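Local coordinates for protein acyl-CoA dehydrogenase (Geobacillus kaustophilus, PDB 2PG0) that binds FAD and probably catalyses the alpha,beta-dehydrogenation of acyl thioesters, placing a double bond in the acyl chain, at residues K326-I329 / T330-K334; R8-E12 / E13-F17; L231-E234 / G235-F238; I355-R358 / Y359-I362. All blocks are in the same frame, centred on the assembly; numbering follows the deposited sequence.

Contact 1 of 4, residues K326-I329 / T330-K334; sequences KWWI and TEMAK
Lys326-Ile329 and Thr330-Lys334 are consecutive turns of helix 319-343. The i to i+4 ladder runs through them: Glu331 N bonds Trp327 O at 3.1 Å, Met332 N bonds Trp328 O at 2.9 Å, and Ala333 N bonds Ile329 O at 2.8 Å. Thr330 N bonds Lys326 O. With OG1 set between its own backbone N and carbonyl carbon (chi1 59°), Thr330 turns the hydroxyl back, so that OG1 lies 2.8 Å from Lys326 O. Asn372 hydrogen-bonds to this hydroxyl, to Lys326 NZ and to Glu331 OE2, and so joins this side of the helix to the start of helix 372-382.

Trp328 and Met332 form a Met-aromatic contact one turn apart. Met332 CB sits over the six-membered ring, 4.2 Å from its centroid. SD approaches the same ring obliquely; its 3.0 Å to Trp328 CZ3 is too short to be taken at face value. Trp327 is met at its edge, where Glu331 CG lies 3.9 Å from CE3; its NE1 bonds Thr296 of the second subunit. Lys334 NZ forms a salt bridge with Glu331 OE1 (3.0 Å), on the syn side of the carboxylate.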
loop_
_atom_site.group_PDB
_atom_site.type_symbol
_atom_site.label_atom_id
_atom_site.label_comp_id
_atom_site.label_asym_id
_atom_site.label_seq_id
_atom_site.Cartn_x
_atom_site.Cartn_y
_atom_site.Cartn_z
ATOM N N LYS A 326 -15.599 -9.730 5.630
ATOM C CA LYS A 326 -16.300 -8.481 5.325
ATOM C C LYS A 326 -15.353 -7.308 5.049
ATOM O O LYS A 326 -15.471 -6.662 4.017
ATOM C CB LYS A 326 -17.291 -8.135 6.439
ATOM C CG LYS A 326 -18.362 -7.109 6.048
ATOM C CD LYS A 326 -17.816 -5.684 6.175
ATOM C CE LYS A 326 -18.881 -4.651 5.918
ATOM N NZ LYS A 326 -18.343 -3.275 5.913
ATOM N N TRP A 327 -14.427 -7.017 5.963
ATOM C CA TRP A 327 -13.576 -5.851 5.761
ATOM C C TRP A 327 -12.570 -6.058 4.634
ATOM O O TRP A 327 -12.399 -5.181 3.788
ATOM C CB TRP A 327 -12.917 -5.353 7.071
ATOM C CG TRP A 327 -11.586 -5.970 7.428
ATOM C CD1 TRP A 327 -11.362 -6.963 8.335
ATOM C CD2 TRP A 327 -10.298 -5.611 6.898
ATOM N NE1 TRP A 327 -10.018 -7.260 8.395
ATOM C CE2 TRP A 327 -9.342 -6.445 7.522
ATOM C CE3 TRP A 327 -9.865 -4.678 5.949
ATOM C CZ2 TRP A 327 -7.977 -6.370 7.230
ATOM C CZ3 TRP A 327 -8.501 -4.598 5.656
ATOM C CH2 TRP A 327 -7.576 -5.446 6.295
ATOM N N TRP A 328 -11.922 -7.217 4.605
ATOM C CA TRP A 328 -10.849 -7.431 3.640
ATOM C C TRP A 328 -11.364 -7.505 2.202
ATOM O O TRP A 328 -10.769 -6.909 1.309
ATOM C CB TRP A 328 -10.013 -8.664 3.985
ATOM C CG TRP A 328 -8.755 -8.710 3.180
ATOM C CD1 TRP A 328 -7.541 -8.162 3.514
ATOM C CD2 TRP A 328 -8.583 -9.314 1.891
ATOM N NE1 TRP A 328 -6.627 -8.402 2.516
ATOM C CE2 TRP A 328 -7.237 -9.106 1.509
ATOM C CE3 TRP A 328 -9.431 -10.030 1.031
ATOM C CZ2 TRP A 328 -6.720 -9.583 0.300
ATOM C CZ3 TRP A 328 -8.919 -10.505 -0.170
ATOM C CH2 TRP A 328 -7.573 -10.280 -0.525
ATOM N N ILE A 329 -12.471 -8.214 1.998
ATOM C CA ILE A 329 -13.048 -8.360 0.654
ATOM C C ILE A 329 -13.617 -7.029 0.138
ATOM O O ILE A 329 -13.459 -6.697 -1.039
ATOM C CB ILE A 329 -14.077 -9.518 0.558
ATOM C CG1 ILE A 329 -13.373 -10.864 0.770
ATOM C CG2 ILE A 329 -14.746 -9.534 -0.821
ATOM C CD1 ILE A 329 -14.323 -12.066 0.958
ATOM N N THR A 330 -14.271 -6.267 1.010
ATOM C CA THR A 330 -14.785 -4.959 0.587
ATOM C C THR A 330 -13.647 -4.002 0.199
ATOM O O THR A 330 -13.731 -3.334 -0.834
ATOM C CB THR A 330 -15.777 -4.324 1.592
ATOM O OG1 THR A 330 -15.152 -4.144 2.876
ATOM C CG2 THR A 330 -17.049 -5.176 1.720
ATOM N N GLU A 331 -12.580 -3.947 1.003
ATOM C CA GLU A 331 -11.409 -3.132 0.641
ATOM C C GLU A 331 -10.768 -3.618 -0.657
ATOM O O GLU A 331 -10.376 -2.810 -1.491
ATOM C CB GLU A 331 -10.362 -3.082 1.758
ATOM C CG GLU A 331 -10.801 -2.326 3.012
ATOM C CD GLU A 331 -11.243 -0.872 2.765
ATOM O OE1 GLU A 331 -10.810 -0.236 1.780
ATOM O OE2 GLU A 331 -12.024 -0.357 3.590
ATOM N N MET A 332 -10.684 -4.939 -0.821
ATOM C CA MET A 332 -10.109 -5.542 -2.022
ATOM C C MET A 332 -10.928 -5.166 -3.260
ATOM O O MET A 332 -10.373 -4.838 -4.301
ATOM C CB MET A 332 -10.066 -7.058 -1.873
ATOM C CG MET A 332 -9.106 -7.746 -2.805
ATOM S SD MET A 332 -9.585 -9.473 -2.935
ATOM C CE MET A 332 -11.057 -9.257 -3.979
ATOM N N ALA A 333 -12.252 -5.186 -3.123
ATOM C CA ALA A 333 -13.134 -4.859 -4.235
ATOM C C ALA A 333 -13.019 -3.374 -4.592
ATOM O O ALA A 333 -13.075 -3.004 -5.765
ATOM C CB ALA A 333 -14.568 -5.254 -3.909
ATOM N N LYS A 334 -12.824 -2.528 -3.577
ATOM C CA LYS A 334 -12.567 -1.103 -3.803
ATOM C C LYS A 334 -11.285 -0.887 -4.605
ATOM O O LYS A 334 -11.255 -0.063 -5.515
ATOM C CB LYS A 334 -12.533 -0.339 -2.471
ATOM C CG LYS A 334 -13.925 -0.063 -1.897
ATOM C CD LYS A 334 -13.884 0.287 -0.400
ATOM C CE LYS A 334 -13.156 1.585 -0.116
ATOM N NZ LYS A 334 -12.962 1.763 1.374
#

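Contact 2 of 4, residues R8-E12 / E13-F17; sequences RYLRE and EHHMF
Arg11 and His14 close the amino end of helix 12-28, with Arg11 as the N-cap residue. Arg11 N donates to His14 ND1 at 3.0 Å. The bond is almost straight (174°), and the donor lies in the imidazole plane. Arg11 O, in turn, accepts from His15 N at 3.2 Å and weakly from His14 N. In the next bond of the helix, Met16 N donates to Glu12 O at 2.9 Å.

His14 is the third residue after the cap, so its ring supplies the half of a capping box in which that side chain accepts from the N-cap amide. The other half is lacking, as arginine has no side-chain acceptor. The ring is held on several sides. Its NE2 bonds Asp70 just before helix 71-84, Glu13 CG packs over one face, and Arg11 CG comes within 3.4 Å of ND1. Arg11 reaches the ring because its chain bends at chi3 (74°), which brings a guanidinium face over CE1, with NH1 3.4 Å from that atom. An alanine in place of His14 would probably leave the Arg11 amide without its acceptor and Asp70 without this partner.

Glu13 runs beside Arg11 in the same direction, its OE2 3.3 Å from Arg11 CD. Its other oxygen, OE1, bonds Tyr73. Leu10 CD2 packs on His14 CB at 3.7 Å. Towards the outside, the exposed Glu12 and Met16 side chains cross at about a right angle, Glu12 CG meeting Met16 CE at 3.5 Å.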
loop_
_atom_site.group_PDB
_atom_site.type_symbol
_atom_site.label_atom_id
_atom_site.label_comp_id
_atom_site.label_asym_id
_atom_site.label_seq_id
_atom_site.Cartn_x
_atom_site.Cartn_y
_atom_site.Cartn_z
ATOM N N ARG A 8 -17.176 -26.828 -1.773
ATOM C CA ARG A 8 -17.984 -28.010 -1.503
ATOM C C ARG A 8 -19.459 -27.768 -1.212
ATOM O O ARG A 8 -20.207 -28.727 -1.080
ATOM C CB ARG A 8 -17.383 -28.809 -0.341
ATOM C CG ARG A 8 -15.929 -29.180 -0.524
ATOM C CD ARG A 8 -15.521 -30.315 0.400
ATOM N NE ARG A 8 -14.071 -30.347 0.584
ATOM C CZ ARG A 8 -13.346 -31.452 0.741
ATOM N NH1 ARG A 8 -13.924 -32.649 0.743
ATOM N NH2 ARG A 8 -12.030 -31.354 0.897
ATOM N N TYR A 9 -19.886 -26.515 -1.090
ATOM C CA TYR A 9 -21.279 -26.263 -0.714
ATOM C C TYR A 9 -22.251 -26.310 -1.897
ATOM O O TYR A 9 -23.462 -26.341 -1.695
ATOM C CB TYR A 9 -21.444 -24.970 0.102
ATOM C CG TYR A 9 -20.990 -23.711 -0.599
ATOM C CD1 TYR A 9 -21.861 -22.995 -1.418
ATOM C CD2 TYR A 9 -19.687 -23.226 -0.435
ATOM C CE1 TYR A 9 -21.451 -21.837 -2.067
ATOM C CE2 TYR A 9 -19.270 -22.061 -1.077
ATOM C CZ TYR A 9 -20.156 -21.374 -1.893
ATOM O OH TYR A 9 -19.757 -20.225 -2.544
ATOM N N LEU A 10 -21.723 -26.311 -3.119
ATOM C CA LEU A 10 -22.571 -26.380 -4.309
ATOM C C LEU A 10 -22.598 -27.789 -4.883
ATOM O O LEU A 10 -21.549 -28.374 -5.168
ATOM C CB LEU A 10 -22.109 -25.396 -5.387
ATOM C CG LEU A 10 -22.102 -23.898 -5.057
ATOM C CD1 LEU A 10 -21.443 -23.110 -6.176
ATOM C CD2 LEU A 10 -23.508 -23.352 -4.759
ATOM N N ARG A 11 -23.803 -28.327 -5.047
ATOM C CA ARG A 11 -23.968 -29.579 -5.780
ATOM C C ARG A 11 -24.686 -29.340 -7.107
ATOM O O ARG A 11 -25.060 -28.209 -7.421
ATOM C CB ARG A 11 -24.655 -30.639 -4.921
ATOM C CG ARG A 11 -25.991 -30.245 -4.332
ATOM C CD ARG A 11 -26.408 -31.241 -3.247
ATOM N NE ARG A 11 -25.624 -31.051 -2.030
ATOM C CZ ARG A 11 -26.041 -30.371 -0.964
ATOM N NH1 ARG A 11 -27.251 -29.817 -0.943
ATOM N NH2 ARG A 11 -25.241 -30.246 0.090
ATOM N N GLU A 12 -24.865 -30.402 -7.889
ATOM C CA GLU A 12 -25.491 -30.279 -9.203
ATOM C C GLU A 12 -26.808 -29.490 -9.180
ATOM O O GLU A 12 -27.036 -28.660 -10.057
ATOM C CB GLU A 12 -25.667 -31.653 -9.868
ATOM C CG GLU A 12 -25.905 -31.599 -11.384
ATOM C CD GLU A 12 -24.844 -30.810 -12.158
ATOM O OE1 GLU A 12 -23.650 -30.850 -11.784
ATOM O OE2 GLU A 12 -25.203 -30.152 -13.158
ATOM N N GLU A 13 -27.656 -29.738 -8.177
ATOM C CA GLU A 13 -28.934 -29.022 -8.043
ATOM C C GLU A 13 -28.771 -27.490 -7.966
ATOM O O GLU A 13 -29.601 -26.742 -8.498
ATOM C CB GLU A 13 -29.751 -29.549 -6.856
ATOM C CG GLU A 13 -29.275 -29.079 -5.486
ATOM C CD GLU A 13 -29.930 -29.812 -4.342
ATOM O OE1 GLU A 13 -30.806 -29.219 -3.676
ATOM O OE2 GLU A 13 -29.566 -30.986 -4.108
ATOM N N HIS A 14 -27.702 -27.042 -7.307
ATOM C CA HIS A 14 -27.399 -25.611 -7.193
ATOM C C HIS A 14 -26.902 -25.064 -8.525
ATOM O O HIS A 14 -27.182 -23.916 -8.877
ATOM C CB HIS A 14 -26.373 -25.350 -6.081
ATOM C CG HIS A 14 -26.826 -25.789 -4.722
ATOM N ND1 HIS A 14 -26.287 -26.878 -4.073
ATOM C CD2 HIS A 14 -27.778 -25.294 -3.896
ATOM C CE1 HIS A 14 -26.879 -27.029 -2.901
ATOM N NE2 HIS A 14 -27.788 -26.081 -2.770
ATOM N N HIS A 15 -26.173 -25.898 -9.267
ATOM C CA HIS A 15 -25.675 -25.524 -10.586
ATOM C C HIS A 15 -26.794 -25.373 -11.607
ATOM O O HIS A 15 -26.780 -24.424 -12.388
ATOM C CB HIS A 15 -24.604 -26.506 -11.072
ATOM C CG HIS A 15 -23.357 -26.480 -10.244
ATOM N ND1 HIS A 15 -22.795 -27.617 -9.703
ATOM C CD2 HIS A 15 -22.580 -25.448 -9.840
ATOM C CE1 HIS A 15 -21.715 -27.287 -9.016
ATOM N NE2 HIS A 15 -21.563 -25.977 -9.084
ATOM N N MET A 16 -27.764 -26.290 -11.589
ATOM C CA MET A 16 -28.936 -26.144 -12.462
ATOM C C MET A 16 -29.810 -24.969 -12.022
ATOM O O MET A 16 -30.348 -24.250 -12.865
ATOM C CB MET A 16 -29.753 -27.439 -12.654
ATOM C CG MET A 16 -29.689 -28.498 -11.570
ATOM S SD MET A 16 -30.316 -30.135 -12.107
ATOM C CE MET A 16 -28.929 -30.802 -13.016
ATOM N N PHE A 17 -29.921 -24.766 -10.710
ATOM C CA PHE A 17 -30.642 -23.608 -10.174
ATOM C C PHE A 17 -30.031 -22.279 -10.629
ATOM O O PHE A 17 -30.767 -21.362 -11.008
ATOM C CB PHE A 17 -30.736 -23.657 -8.643
ATOM C CG PHE A 17 -31.350 -22.423 -8.037
ATOM C CD1 PHE A 17 -32.733 -22.265 -7.998
ATOM C CD2 PHE A 17 -30.542 -21.405 -7.524
ATOM C CE1 PHE A 17 -33.303 -21.116 -7.445
ATOM C CE2 PHE A 17 -31.108 -20.255 -6.972
ATOM C CZ PHE A 17 -32.481 -20.110 -6.932
#

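Contact 3 of 4, residues L231-E234 / G235-F238; sequences LGEE and GKGF
Glu233 and Lys236 are the ends of a tight turn, closed by a bond from Lys236 N to Glu233 O of 3.3 Å. The N-H points well at the oxygen (155°), yet the donor stands above the carbonyl plane, 46° out of it. The close-packed part is this backbone. Gly235 takes the third position with phi 77°, a value that favours glycine, and a CB there would come only 2.7 Å from Glu234 O. Gly235 N hydrogen-bonds to Ser188 OG, and Gly237 pairs through its backbone with Ile187, so the backbone of the turn is tied to strand 187-193.

The outer side is looser. The exposed Glu233 and Lys236 side chains run side by side in the same direction and meet through their carbon stems, Glu233 CB 3.7 Å from Lys236 CG. The lysine chain bends at chi2, and the charged ends do not meet: Glu233 OE1 and Lys236 NZ are 5.6 Å apart, so any attraction is probably modest. Lys236 also touches a crystal neighbour, which may influence its pose. Glu234 turns away from the other two; it packs on Ser188, and its OE2 bonds Tyr152.

The arrangement is a type II beta turn with glycine in its third position. It makes the connection from strand 230-231 of the middle beta domain to the long helix 237-273, which opens the C-terminal helical domain of the acyl-CoA dehydrogenase fold.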
loop_
_atom_site.group_PDB
_atom_site.type_symbol
_atom_site.label_atom_id
_atom_site.label_comp_id
_atom_site.label_asym_id
_atom_site.label_seq_id
_atom_site.Cartn_x
_atom_site.Cartn_y
_atom_site.Cartn_z
ATOM N N LEU A 231 -41.159 -8.405 18.606
ATOM C CA LEU A 231 -40.444 -9.583 18.142
ATOM C C LEU A 231 -39.501 -10.062 19.239
ATOM O O LEU A 231 -38.527 -9.378 19.577
ATOM C CB LEU A 231 -39.679 -9.265 16.848
ATOM C CG LEU A 231 -39.175 -10.396 15.951
ATOM C CD1 LEU A 231 -40.313 -11.295 15.470
ATOM C CD2 LEU A 231 -38.431 -9.798 14.763
ATOM N N GLY A 232 -39.805 -11.233 19.796
ATOM C CA GLY A 232 -39.011 -11.819 20.877
ATOM C C GLY A 232 -39.328 -11.214 22.234
ATOM O O GLY A 232 -40.475 -10.854 22.514
ATOM N N GLU A 233 -38.302 -11.096 23.073
ATOM C CA GLU A 233 -38.472 -10.597 24.437
ATOM C C GLU A 233 -38.007 -9.149 24.563
ATOM O O GLU A 233 -37.039 -8.740 23.911
ATOM C CB GLU A 233 -37.735 -11.497 25.443
ATOM C CG GLU A 233 -38.121 -12.982 25.351
ATOM C CD GLU A 233 -37.476 -13.854 26.424
ATOM O OE1 GLU A 233 -36.230 -13.961 26.461
ATOM O OE2 GLU A 233 -38.227 -14.457 27.224
ATOM N N GLU A 234 -38.714 -8.374 25.387
ATOM C CA GLU A 234 -38.319 -7.002 25.697
ATOM C C GLU A 234 -36.917 -6.971 26.304
ATOM O O GLU A 234 -36.590 -7.791 27.160
ATOM C CB GLU A 234 -39.310 -6.360 26.669
ATOM C CG GLU A 234 -40.542 -5.743 26.016
ATOM C CD GLU A 234 -41.262 -4.759 26.932
ATOM O OE1 GLU A 234 -41.218 -4.938 28.170
ATOM O OE2 GLU A 234 -41.869 -3.799 26.414
ATOM N N GLY A 235 -36.091 -6.036 25.847
ATOM C CA GLY A 235 -34.733 -5.889 26.373
ATOM C C GLY A 235 -33.709 -6.909 25.894
ATOM O O GLY A 235 -32.559 -6.899 26.353
ATOM N N LYS A 236 -34.113 -7.788 24.975
ATOM C CA LYS A 236 -33.188 -8.765 24.386
ATOM C C LYS A 236 -32.858 -8.434 22.929
ATOM O O LYS A 236 -32.145 -9.191 22.262
ATOM C CB LYS A 236 -33.741 -10.194 24.486
ATOM C CG LYS A 236 -34.139 -10.646 25.894
ATOM C CD LYS A 236 -32.946 -10.771 26.829
ATOM C CE LYS A 236 -33.378 -11.250 28.211
ATOM N NZ LYS A 236 -32.230 -11.224 29.170
ATOM N N GLY A 237 -33.373 -7.302 22.451
ATOM C CA GLY A 237 -33.199 -6.882 21.060
ATOM C C GLY A 237 -31.757 -6.843 20.588
ATOM O O GLY A 237 -31.458 -7.249 19.461
ATOM N N PHE A 238 -30.860 -6.364 21.453
ATOM C CA PHE A 238 -29.433 -6.261 21.124
ATOM C C PHE A 238 -28.820 -7.632 20.855
ATOM O O PHE A 238 -27.975 -7.775 19.964
ATOM C CB PHE A 238 -28.665 -5.545 22.244
ATOM C CG PHE A 238 -27.336 -4.965 21.813
ATOM C CD1 PHE A 238 -27.284 -3.787 21.064
ATOM C CD2 PHE A 238 -26.140 -5.583 22.178
ATOM C CE1 PHE A 238 -26.057 -3.241 20.676
ATOM C CE2 PHE A 238 -24.911 -5.050 21.794
ATOM C CZ PHE A 238 -24.866 -3.876 21.045
#

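Contact 4 of 4, residues I355-R358 / Y359-I362; sequences IARR and YRDI
Arg357 leaves the helix with CG trans to its own N (chi1 -178°) and then bends at chi3 (102°), while Asp361 holds CG beside its own N (chi1 -75°). These turns bring the two side chains together one helical turn apart. Arg357 NE and Asp361 OD2 make a long salt bridge of 4.0 Å. A water bridges the pair: it accepts from Arg357 NH2 at 3.0 Å, at the guanidinium edge, and donates to Asp361 OD2 at 2.7 Å. The other oxygen, OD1, accepts from Leu210 N. Asp361 N also bonds Arg357 O at 2.9 Å.

Arg360 crosses Arg357 at about a right angle. One face of its guanidinium covers Arg357 CA, with NH2 3.7 Å from that atom, while NE forms a salt bridge with Glu351 and NH1 bonds Val208 O. A leucine in place of Arg360 would probably leave Glu351 without this charge partner, the Val208 carbonyl without this donor, and Arg357 CA without the flat group over it.

Arg358 forms a salt bridge with Glu354, one turn earlier. Arg357 donates to Val84 O and Arg358 to Glu82 O and Lys83 O, around the end of helix 71-84. Ile355 and Ile362 pack on helices 237-273 and 319-343, and Arg360 O accepts from Tyr349 of the third subunit.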
loop_
_atom_site.group_PDB
_atom_site.type_symbol
_atom_site.label_atom_id
_atom_site.label_comp_id
_atom_site.label_asym_id
_atom_site.label_seq_id
_atom_site.Cartn_x
_atom_site.Cartn_y
_atom_site.Cartn_z
ATOM N N ILE A 355 -18.384 -0.102 -16.076
ATOM C CA ILE A 355 -17.412 0.066 -14.987
ATOM C C ILE A 355 -17.632 1.326 -14.142
ATOM O O ILE A 355 -17.366 1.306 -12.940
ATOM C CB ILE A 355 -15.928 -0.049 -15.458
ATOM C CG1 ILE A 355 -14.997 -0.288 -14.262
ATOM C CG2 ILE A 355 -15.488 1.164 -16.269
ATOM C CD1 ILE A 355 -15.334 -1.560 -13.472
ATOM N N ALA A 356 -18.124 2.403 -14.758
ATOM C CA ALA A 356 -18.387 3.650 -14.028
ATOM C C ALA A 356 -19.363 3.405 -12.874
ATOM O O ALA A 356 -19.123 3.823 -11.732
ATOM C CB ALA A 356 -18.921 4.724 -14.971
ATOM N N ARG A 357 -20.461 2.720 -13.189
ATOM C CA ARG A 357 -21.498 2.385 -12.216
ATOM C C ARG A 357 -20.987 1.423 -11.140
ATOM O O ARG A 357 -21.246 1.617 -9.948
ATOM C CB ARG A 357 -22.666 1.766 -12.962
ATOM C CG ARG A 357 -23.851 1.402 -12.156
ATOM C CD ARG A 357 -24.598 0.383 -12.994
ATOM N NE ARG A 357 -24.329 -0.927 -12.477
ATOM C CZ ARG A 357 -24.530 -2.081 -13.098
ATOM N NH1 ARG A 357 -24.978 -2.158 -14.358
ATOM N NH2 ARG A 357 -24.256 -3.175 -12.421
ATOM N N ARG A 358 -20.253 0.390 -11.563
ATOM C CA ARG A 358 -19.653 -0.566 -10.626
ATOM C C ARG A 358 -18.743 0.169 -9.637
ATOM O O ARG A 358 -18.775 -0.108 -8.439
ATOM C CB ARG A 358 -18.868 -1.651 -11.372
ATOM C CG ARG A 358 -19.694 -2.440 -12.409
ATOM C CD ARG A 358 -20.472 -3.560 -11.767
ATOM N NE ARG A 358 -21.197 -4.366 -12.756
ATOM C CZ ARG A 358 -22.088 -5.305 -12.453
ATOM N NH1 ARG A 358 -22.388 -5.577 -11.179
ATOM N NH2 ARG A 358 -22.692 -5.974 -13.433
ATOM N N TYR A 359 -17.960 1.116 -10.154
ATOM C CA TYR A 359 -17.046 1.932 -9.338
ATOM C C TYR A 359 -17.795 2.762 -8.289
ATOM O O TYR A 359 -17.388 2.807 -7.128
ATOM C CB TYR A 359 -16.189 2.836 -10.237
ATOM C CG TYR A 359 -15.280 3.794 -9.485
ATOM C CD1 TYR A 359 -13.938 3.468 -9.258
ATOM C CD2 TYR A 359 -15.752 5.024 -9.028
ATOM C CE1 TYR A 359 -13.090 4.344 -8.583
ATOM C CE2 TYR A 359 -14.919 5.909 -8.355
ATOM C CZ TYR A 359 -13.589 5.560 -8.131
ATOM O OH TYR A 359 -12.747 6.426 -7.470
ATOM N N ARG A 360 -18.880 3.418 -8.702
ATOM C CA ARG A 360 -19.693 4.224 -7.776
ATOM C C ARG A 360 -20.412 3.370 -6.732
ATOM O O ARG A 360 -20.671 3.835 -5.625
ATOM C CB ARG A 360 -20.719 5.072 -8.539
ATOM C CG ARG A 360 -20.121 6.269 -9.295
ATOM C CD ARG A 360 -21.198 7.185 -9.862
ATOM N NE ARG A 360 -21.914 6.550 -10.971
ATOM C CZ ARG A 360 -23.072 5.909 -10.854
ATOM N NH1 ARG A 360 -23.671 5.811 -9.671
ATOM N NH2 ARG A 360 -23.630 5.359 -11.930
ATOM N N ASP A 361 -20.721 2.126 -7.091
ATOM C CA ASP A 361 -21.512 1.233 -6.234
ATOM C C ASP A 361 -20.699 0.598 -5.100
ATOM O O ASP A 361 -21.211 0.377 -4.000
ATOM C CB ASP A 361 -22.191 0.134 -7.072
ATOM C CG ASP A 361 -23.401 0.650 -7.864
ATOM O OD1 ASP A 361 -23.730 1.848 -7.744
ATOM O OD2 ASP A 361 -24.033 -0.154 -8.606
ATOM N N ILE A 362 -19.426 0.330 -5.363
ATOM C CA ILE A 362 -18.630 -0.476 -4.435
ATOM C C ILE A 362 -18.263 0.145 -3.069
ATOM O O ILE A 362 -18.269 -0.576 -2.075
ATOM C CB ILE A 362 -17.374 -1.110 -5.126
ATOM C CG1 ILE A 362 -16.786 -2.248 -4.269
ATOM C CG2 ILE A 362 -16.330 -0.044 -5.514
ATOM C CD1 ILE A 362 -17.745 -3.436 -4.101
HETATM O O HOH W 1 -23.403 -2.624 -9.604
#

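Contacts 1 and 4 belong together. Their centres are 14 Å apart, and helices 319-343 and 354-361 meet where Ala333 CB lies 3.7 Å from Ile362 CD1. Each lies near a bound FAD: the side chain of Lys326 is about 8 Å from one, and that of Asp361 about 9 Å from one. The side chain of Lys326 is also about 6 Å from that of Thr371, an FAD-binding residue. Contact 3 is more distant, with Gly237 about 13 Å from FAD, and its centre is 38 Å from that of contact 4. Contact 2 lies away from the cofactor, 26 Å from contact 1 between centres. Helix 285-313 still connects these two, since Tyr9 and Met332 both pack on it.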